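PDB 3VW5: cellobiose 2-epimerase from Ruminococcus albus, which catalyses the reversible epimerisation of cellobiose to 4-O-beta-D-glucopyranosyl-D-mannose, working on unmodified sugar. Local coordinates for residues G27-Y32 / I48-I53; Y35-D40 / K363-P368. The protein carries 2 engineered substitutions. One frame throughout, in Å; residues are numbered along the deposited sequence.

In the fold
Both contacts involve the long loop that joins helix 2-19 to strand 45-46 in this (alpha/alpha)6 barrel, and their centres lie about 13 Å apart. Interaction 1 is the deeper, its centre about 14 Å from that of the chain, and ties 27-32 inward to helix 47-64, one of the inner helices that surround the barrel's central cleft. Interaction 2, about 19 Å out and nearer the surface, sets 35-40 against 363-368, the approach to the last helix, 373-385. The two are joined directly: Y32 O probably accepts a hydrogen bond from D40 N at 3.0 Å, and I48 CG2 packs 3.7 Å from P368 O.

Interaction 1 (G27-Y32 / I48-I53); sequences GGFYGY and ILHSRI
F29 and H50 meet where the loop after helix 2-19 lies against helix 47-64 of the (alpha/alpha)6 barrel. The backbone N-H of F29 gives H50 NE2 a nearly straight hydrogen bond of 3.0 Å, although the donor stands 26° out of the imidazole plane. The other ring nitrogen, ND1, hydrogen-bonds to G46 O, so both ring nitrogens are occupied, while F79 of helix 67-84 stacks on the ring. Replacing H50 by a leucine would probably leave the F29 N-H without its acceptor and G46 O without its side-chain donor. G28 brings its CA to the imidazole edge, in plane, 3.6 Å from H50 NE2.

The F29 side chain can be followed outward along I53. Its CB sits 3.9 Å from I53 CD1, and CG remains beside the same methyl. With CG placed beside the backbone N (chi1 -68°), the ring then turns one face to the other branch of I53: CD2 passes I53 CG2 at 4.1 Å, and at the far end CE2 and CZ each approach it to 3.8 Å. This CH-pi contact puts the methyl 14° off the ring normal, 3.9 Å from the centroid.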
ATOM      1  N   GLY A  27      -0.840   7.815 -22.872  1.00 48.52           N
ATOM      2  CA  GLY A  27      -0.615   8.426 -21.571  1.00 42.49           C
ATOM      3  C   GLY A  27      -0.617   7.427 -20.432  1.00 45.36           C
ATOM      4  O   GLY A  27      -1.226   6.367 -20.517  1.00 48.44           O
ATOM      5  N   GLY A  28       0.074   7.752 -19.354  1.00 42.53           N
ATOM      6  CA  GLY A  28       0.137   6.851 -18.221  1.00 40.41           C
ATOM      7  C   GLY A  28       0.882   5.564 -18.528  1.00 43.44           C
ATOM      8  O   GLY A  28       1.786   5.548 -19.356  1.00 46.85           O
ATOM      9  N   PHE A  29       0.509   4.485 -17.849  1.00 44.63           N
ATOM     10  CA  PHE A  29       1.122   3.171 -18.057  1.00 42.57           C
ATOM     11  C   PHE A  29       0.096   2.109 -18.472  1.00 40.31           C
ATOM     12  O   PHE A  29      -1.080   2.225 -18.139  1.00 41.48           O
ATOM     13  CB  PHE A  29       1.826   2.726 -16.783  1.00 38.01           C
ATOM     14  CG  PHE A  29       3.016   3.546 -16.446  1.00 38.28           C
ATOM     15  CD1 PHE A  29       4.286   2.995 -16.488  1.00 38.81           C
ATOM     16  CD2 PHE A  29       2.871   4.881 -16.106  1.00 39.07           C
ATOM     17  CE1 PHE A  29       5.394   3.748 -16.187  1.00 37.79           C
ATOM     18  CE2 PHE A  29       3.973   5.657 -15.806  1.00 43.35           C
ATOM     19  CZ  PHE A  29       5.246   5.092 -15.846  1.00 43.39           C
ATOM     20  N   TYR A  30       0.543   1.075 -19.184  1.00 38.76           N
ATOM     21  CA  TYR A  30      -0.350  -0.010 -19.592  1.00 44.74           C
ATOM     22  C   TYR A  30      -1.001  -0.688 -18.366  1.00 41.24           C
ATOM     23  O   TYR A  30      -0.386  -0.805 -17.294  1.00 38.34           O
ATOM     24  CB  TYR A  30       0.382  -1.036 -20.476  1.00 44.76           C
ATOM     25  CG  TYR A  30       1.143  -0.443 -21.655  1.00 48.48           C
ATOM     26  CD1 TYR A  30       0.488   0.304 -22.629  1.00 47.35           C
ATOM     27  CD2 TYR A  30       2.517  -0.651 -21.800  1.00 48.02           C
ATOM     28  CE1 TYR A  30       1.177   0.833 -23.707  1.00 48.28           C
ATOM     29  CE2 TYR A  30       3.214  -0.118 -22.872  1.00 46.09           C
ATOM     30  CZ  TYR A  30       2.536   0.619 -23.823  1.00 49.60           C
ATOM     31  OH  TYR A  30       3.227   1.148 -24.889  1.00 56.95           O
ATOM     32  N   GLY A  31      -2.248  -1.112 -18.529  1.00 34.21           N
ATOM     33  CA  GLY A  31      -3.048  -1.554 -17.408  1.00 36.97           C
ATOM     34  C   GLY A  31      -2.985  -3.038 -17.084  1.00 46.07           C
ATOM     35  O   GLY A  31      -3.408  -3.445 -15.997  1.00 43.25           O
ATOM     36  N   TYR A  32      -2.467  -3.859 -17.996  1.00 42.51           N
ATOM     37  CA  TYR A  32      -2.526  -5.301 -17.783  1.00 41.64           C
ATOM     38  C   TYR A  32      -1.375  -6.081 -18.416  1.00 47.78           C
ATOM     39  O   TYR A  32      -1.132  -6.006 -19.630  1.00 46.04           O
ATOM     40  CB  TYR A  32      -3.887  -5.851 -18.240  1.00 41.08           C
ATOM     41  CG  TYR A  32      -4.090  -7.326 -17.966  1.00 44.70           C
ATOM     42  CD1 TYR A  32      -4.671  -7.765 -16.777  1.00 46.06           C
ATOM     43  CD2 TYR A  32      -3.710  -8.285 -18.902  1.00 47.45           C
ATOM     44  CE1 TYR A  32      -4.861  -9.127 -16.525  1.00 49.82           C
ATOM     45  CE2 TYR A  32      -3.885  -9.637 -18.659  1.00 50.00           C
ATOM     46  CZ  TYR A  32      -4.458 -10.058 -17.468  1.00 51.50           C
ATOM     47  OH  TYR A  32      -4.634 -11.410 -17.241  1.00 55.32           O
ATOM     48  N   ILE A  48      -5.824   3.531  -8.832  1.00 35.82           N
ATOM     49  CA  ILE A  48      -4.958   3.070  -7.742  1.00 37.44           C
ATOM     50  C   ILE A  48      -3.595   2.585  -8.267  1.00 36.77           C
ATOM     51  O   ILE A  48      -2.562   2.790  -7.633  1.00 40.40           O
ATOM     52  CB  ILE A  48      -5.635   1.988  -6.875  1.00 36.71           C
ATOM     53  CG1 ILE A  48      -5.902   2.536  -5.474  1.00 45.48           C
ATOM     54  CG2 ILE A  48      -4.753   0.775  -6.738  1.00 38.73           C
ATOM     55  CD1 ILE A  48      -7.004   1.796  -4.754  1.00 50.48           C
ATOM     56  N   LEU A  49      -3.608   1.958  -9.434  1.00 30.08           N
ATOM     57  CA  LEU A  49      -2.400   1.493 -10.077  1.00 33.81           C
ATOM     58  C   LEU A  49      -1.507   2.677 -10.437  1.00 40.51           C
ATOM     59  O   LEU A  49      -0.305   2.655 -10.183  1.00 39.42           O
ATOM     60  CB  LEU A  49      -2.748   0.666 -11.328  1.00 35.03           C
ATOM     61  CG  LEU A  49      -1.638   0.316 -12.324  1.00 34.58           C
ATOM     62  CD1 LEU A  49      -0.507  -0.416 -11.647  1.00 34.10           C
ATOM     63  CD2 LEU A  49      -2.172  -0.482 -13.500  1.00 35.91           C
ATOM     64  N   HIS A  50      -2.098   3.713 -11.032  1.00 40.78           N
ATOM     65  CA  HIS A  50      -1.339   4.892 -11.404  1.00 35.62           C
ATOM     66  C   HIS A  50      -0.845   5.686 -10.209  1.00 38.13           C
ATOM     67  O   HIS A  50       0.267   6.214 -10.226  1.00 42.66           O
ATOM     68  CB  HIS A  50      -2.117   5.760 -12.377  1.00 35.12           C
ATOM     69  CG  HIS A  50      -2.081   5.238 -13.775  1.00 46.37           C
ATOM     70  ND1 HIS A  50      -2.801   4.131 -14.171  1.00 43.34           N
ATOM     71  CD2 HIS A  50      -1.367   5.632 -14.858  1.00 46.33           C
ATOM     72  CE1 HIS A  50      -2.552   3.883 -15.444  1.00 41.05           C
ATOM     73  NE2 HIS A  50      -1.686   4.778 -15.885  1.00 38.39           N
ATOM     74  N   SER A  51      -1.638   5.762  -9.156  1.00 32.60           N
ATOM     75  CA  SER A  51      -1.149   6.449  -7.983  1.00 31.17           C
ATOM     76  C   SER A  51       0.038   5.710  -7.397  1.00 32.27           C
ATOM     77  O   SER A  51       0.995   6.327  -6.947  1.00 30.61           O
ATOM     78  CB  SER A  51      -2.260   6.626  -6.961  1.00 32.62           C
ATOM     79  OG  SER A  51      -3.267   7.446  -7.507  1.00 31.48           O
ATOM     80  N   ARG A  52      -0.015   4.381  -7.418  1.00 37.23           N
ATOM     81  CA  ARG A  52       1.074   3.579  -6.863  1.00 37.05           C
ATOM     82  C   ARG A  52       2.358   3.683  -7.693  1.00 33.53           C
ATOM     83  O   ARG A  52       3.474   3.736  -7.147  1.00 28.84           O
ATOM     84  CB  ARG A  52       0.632   2.139  -6.666  1.00 33.14           C
ATOM     85  CG  ARG A  52      -0.363   2.003  -5.547  1.00 39.61           C
ATOM     86  CD  ARG A  52      -1.089   0.673  -5.554  1.00 39.36           C
ATOM     87  NE  ARG A  52      -1.704   0.395  -4.262  1.00 44.43           N
ATOM     88  CZ  ARG A  52      -2.224  -0.779  -3.907  1.00 49.50           C
ATOM     89  NH1 ARG A  52      -2.210  -1.810  -4.748  1.00 50.82           N
ATOM     90  NH2 ARG A  52      -2.753  -0.923  -2.704  1.00 44.62           N
ATOM     91  N   ILE A  53       2.191   3.730  -9.010  1.00 31.35           N
ATOM     92  CA  ILE A  53       3.319   3.994  -9.885  1.00 36.95           C
ATOM     93  C   ILE A  53       3.890   5.391  -9.587  1.00 35.15           C
ATOM     94  O   ILE A  53       5.100   5.537  -9.364  1.00 32.47           O
ATOM     95  CB  ILE A  53       2.937   3.821 -11.352  1.00 37.24           C
ATOM     96  CG1 ILE A  53       2.593   2.359 -11.600  1.00 34.07           C
ATOM     97  CG2 ILE A  53       4.077   4.256 -12.283  1.00 35.36           C
ATOM     98  CD1 ILE A  53       1.869   2.097 -12.920  1.00 33.32           C
TER

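Interaction 2 (Y35-D40 / K363-P368); sequences YGLELD and KETVGP. Engineered in segment 35-40: E38 (natural residue Gly).
Two first torsions shape this contact, one setting the Y35 ring beside K363 O and the other turning the T365 hydroxyl toward Y35 and L37. Y35 CB lies 3.3 Å from K363 O, and with CG anti to the backbone N (chi1 168°) the ring swings outward, its edge still passing that oxygen at CD1, 3.9 Å away. In T365, OG1 is the branch anti to the carbonyl carbon (chi1 -50°), and it points into the turn made by 35-40, reaching to 3.7 Å from Y35 CA. Two residues on, the CD2 methyl of L37 crosses obliquely to rest 3.5 Å from T365 OG1. The hydroxyl therefore touches carbon on both counts, and its polar need is met elsewhere, by a hydrogen bond to S34 O.

T365 and V366 both face L33, forming a classic beta bulge, with V366 and L33 joined by backbone hydrogen bonding. Through it, the loop after helix 2-19 is held to the chain leading into helix 373-385, so that parts near the two ends of the sequence meet as the barrel closes. Backbones come close here: the CA atoms of Y35 and E364 are 4.4 Å apart. Beyond the contact, R344 makes a cation-pi interaction with the Y35 ring and bonds through NH2 to Y35 O.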
ATOM      1  N   TYR A  35      -0.203 -13.291 -16.393  1.00 43.58           N
ATOM      2  CA  TYR A  35       0.733 -14.247 -15.808  1.00 40.93           C
ATOM      3  C   TYR A  35       1.702 -14.785 -16.861  1.00 42.67           C
ATOM      4  O   TYR A  35       2.911 -14.867 -16.616  1.00 39.12           O
ATOM      5  CB  TYR A  35      -0.017 -15.410 -15.166  1.00 36.65           C
ATOM      6  CG  TYR A  35       0.887 -16.573 -14.809  1.00 43.63           C
ATOM      7  CD1 TYR A  35       1.534 -16.626 -13.566  1.00 38.34           C
ATOM      8  CD2 TYR A  35       1.097 -17.619 -15.706  1.00 38.07           C
ATOM      9  CE1 TYR A  35       2.359 -17.673 -13.222  1.00 35.75           C
ATOM     10  CE2 TYR A  35       1.931 -18.678 -15.378  1.00 40.80           C
ATOM     11  CZ  TYR A  35       2.562 -18.705 -14.131  1.00 45.75           C
ATOM     12  OH  TYR A  35       3.393 -19.760 -13.793  1.00 48.29           O
ATOM     13  N   GLY A  36       1.159 -15.153 -18.026  1.00 41.03           N
ATOM     14  CA  GLY A  36       1.960 -15.611 -19.152  1.00 40.28           C
ATOM     15  C   GLY A  36       2.748 -14.512 -19.865  1.00 42.81           C
ATOM     16  O   GLY A  36       3.329 -14.731 -20.933  1.00 44.47           O
ATOM     17  N   LEU A  37       2.766 -13.329 -19.263  1.00 40.52           N
ATOM     18  CA  LEU A  37       3.550 -12.188 -19.742  1.00 47.32           C
ATOM     19  C   LEU A  37       3.079 -11.631 -21.089  1.00 43.60           C
ATOM     20  O   LEU A  37       3.856 -11.019 -21.815  1.00 40.91           O
ATOM     21  CB  LEU A  37       5.056 -12.501 -19.756  1.00 41.88           C
ATOM     22  CG  LEU A  37       5.652 -12.935 -18.411  1.00 45.97           C
ATOM     23  CD1 LEU A  37       7.150 -13.141 -18.517  1.00 42.24           C
ATOM     24  CD2 LEU A  37       5.331 -11.919 -17.309  1.00 42.96           C
ATOM     25  N   GLU A  38       1.802 -11.852 -21.399  1.00 44.10           N
ATOM     26  CA  GLU A  38       1.141 -11.226 -22.544  1.00 49.04           C
ATOM     27  C   GLU A  38       0.568  -9.861 -22.123  1.00 52.05           C
ATOM     28  O   GLU A  38      -0.216  -9.765 -21.172  1.00 52.86           O
ATOM     29  CB  GLU A  38       0.028 -12.142 -23.083  1.00 47.25           C
ATOM     30  CG  GLU A  38       0.099 -12.451 -24.581  1.00 59.55           C
ATOM     31  CD  GLU A  38      -0.733 -11.476 -25.444  1.00 85.59           C
ATOM     32  OE1 GLU A  38      -0.222 -10.363 -25.781  1.00 81.81           O
ATOM     33  OE2 GLU A  38      -1.903 -11.820 -25.793  1.00 81.65           O
ATOM     34  N   LEU A  39       0.967  -8.816 -22.837  1.00 48.68           N
ATOM     35  CA  LEU A  39       0.592  -7.445 -22.519  1.00 44.24           C
ATOM     36  C   LEU A  39      -0.641  -6.957 -23.291  1.00 46.81           C
ATOM     37  O   LEU A  39      -0.719  -7.127 -24.501  1.00 53.19           O
ATOM     38  CB  LEU A  39       1.774  -6.546 -22.845  1.00 40.11           C
ATOM     39  CG  LEU A  39       1.590  -5.052 -22.631  1.00 52.85           C
ATOM     40  CD1 LEU A  39       1.562  -4.762 -21.138  1.00 44.09           C
ATOM     41  CD2 LEU A  39       2.706  -4.265 -23.355  1.00 48.48           C
ATOM     42  N   ASP A  40      -1.601  -6.349 -22.594  1.00 48.67           N
ATOM     43  CA  ASP A  40      -2.765  -5.747 -23.253  1.00 47.37           C
ATOM     44  C   ASP A  40      -2.699  -4.232 -23.171  1.00 49.56           C
ATOM     45  O   ASP A  40      -3.219  -3.641 -22.231  1.00 52.93           O
ATOM     46  CB  ASP A  40      -4.082  -6.233 -22.632  1.00 47.89           C
ATOM     47  CG  ASP A  40      -5.327  -5.698 -23.367  1.00 52.97           C
ATOM     48  OD1 ASP A  40      -5.208  -5.223 -24.521  1.00 53.52           O
ATOM     49  OD2 ASP A  40      -6.441  -5.769 -22.792  1.00 52.19           O
ATOM     50  N   LYS A 363      -3.050 -15.504 -11.737  1.00 41.23           N
ATOM     51  CA  LYS A 363      -2.892 -14.163 -11.185  1.00 41.86           C
ATOM     52  C   LYS A 363      -1.979 -13.367 -12.108  1.00 40.92           C
ATOM     53  O   LYS A 363      -0.865 -13.803 -12.405  1.00 46.60           O
ATOM     54  CB  LYS A 363      -2.299 -14.213  -9.767  1.00 38.36           C
ATOM     55  CG  LYS A 363      -3.171 -14.888  -8.722  1.00 37.86           C
ATOM     56  CD  LYS A 363      -4.562 -14.312  -8.694  1.00 41.49           C
ATOM     57  CE  LYS A 363      -4.619 -12.986  -7.940  1.00 44.90           C
ATOM     58  NZ  LYS A 363      -6.044 -12.573  -7.721  1.00 41.46           N
ATOM     59  N   GLU A 364      -2.445 -12.210 -12.563  1.00 40.77           N
ATOM     60  CA  GLU A 364      -1.680 -11.388 -13.505  1.00 41.46           C
ATOM     61  C   GLU A 364      -0.392 -10.825 -12.899  1.00 42.68           C
ATOM     62  O   GLU A 364      -0.279 -10.679 -11.674  1.00 41.30           O
ATOM     63  CB  GLU A 364      -2.536 -10.235 -14.037  1.00 38.43           C
ATOM     64  CG  GLU A 364      -4.025 -10.426 -13.797  1.00 57.60           C
ATOM     65  CD  GLU A 364      -4.473  -9.864 -12.463  1.00 55.86           C
ATOM     66  OE1 GLU A 364      -4.939 -10.649 -11.597  1.00 56.15           O
ATOM     67  OE2 GLU A 364      -4.350  -8.635 -12.290  1.00 54.61           O
ATOM     68  N   THR A 365       0.567 -10.499 -13.766  1.00 35.80           N
ATOM     69  CA  THR A 365       1.826  -9.886 -13.342  1.00 40.52           C
ATOM     70  C   THR A 365       1.624  -8.399 -13.018  1.00 37.09           C
ATOM     71  O   THR A 365       2.219  -7.859 -12.094  1.00 29.42           O
ATOM     72  CB  THR A 365       2.890 -10.022 -14.437  1.00 36.59           C
ATOM     73  OG1 THR A 365       2.948 -11.384 -14.867  1.00 43.55           O
ATOM     74  CG2 THR A 365       4.254  -9.634 -13.916  1.00 40.53           C
ATOM     75  N   VAL A 366       0.765  -7.759 -13.800  1.00 35.72           N
ATOM     76  CA  VAL A 366       0.419  -6.365 -13.596  1.00 36.28           C
ATOM     77  C   VAL A 366      -1.061  -6.176 -13.872  1.00 39.84           C
ATOM     78  O   VAL A 366      -1.569  -6.631 -14.900  1.00 42.11           O
ATOM     79  CB  VAL A 366       1.177  -5.431 -14.559  1.00 39.24           C
ATOM     80  CG1 VAL A 366       0.756  -3.986 -14.313  1.00 35.60           C
ATOM     81  CG2 VAL A 366       2.679  -5.594 -14.412  1.00 31.36           C
ATOM     82  N   GLY A 367      -1.747  -5.488 -12.964  1.00 41.80           N
ATOM     83  CA  GLY A 367      -3.151  -5.164 -13.146  1.00 33.76           C
ATOM     84  C   GLY A 367      -3.609  -4.132 -12.136  1.00 38.10           C
ATOM     85  O   GLY A 367      -2.790  -3.530 -11.435  1.00 38.37           O
ATOM     86  N   PRO A 368      -4.931  -3.934 -12.032  1.00 40.05           N
ATOM     87  CA  PRO A 368      -5.470  -2.915 -11.124  1.00 37.69           C
ATOM     88  C   PRO A 368      -5.002  -3.101  -9.685  1.00 32.27           C
ATOM     89  O   PRO A 368      -4.854  -2.116  -8.975  1.00 42.54           O
ATOM     90  CB  PRO A 368      -6.988  -3.119 -11.234  1.00 34.58           C
ATOM     91  CG  PRO A 368      -7.179  -3.755 -12.551  1.00 35.88           C
ATOM     92  CD  PRO A 368      -6.005  -4.681 -12.705  1.00 34.34           C
TER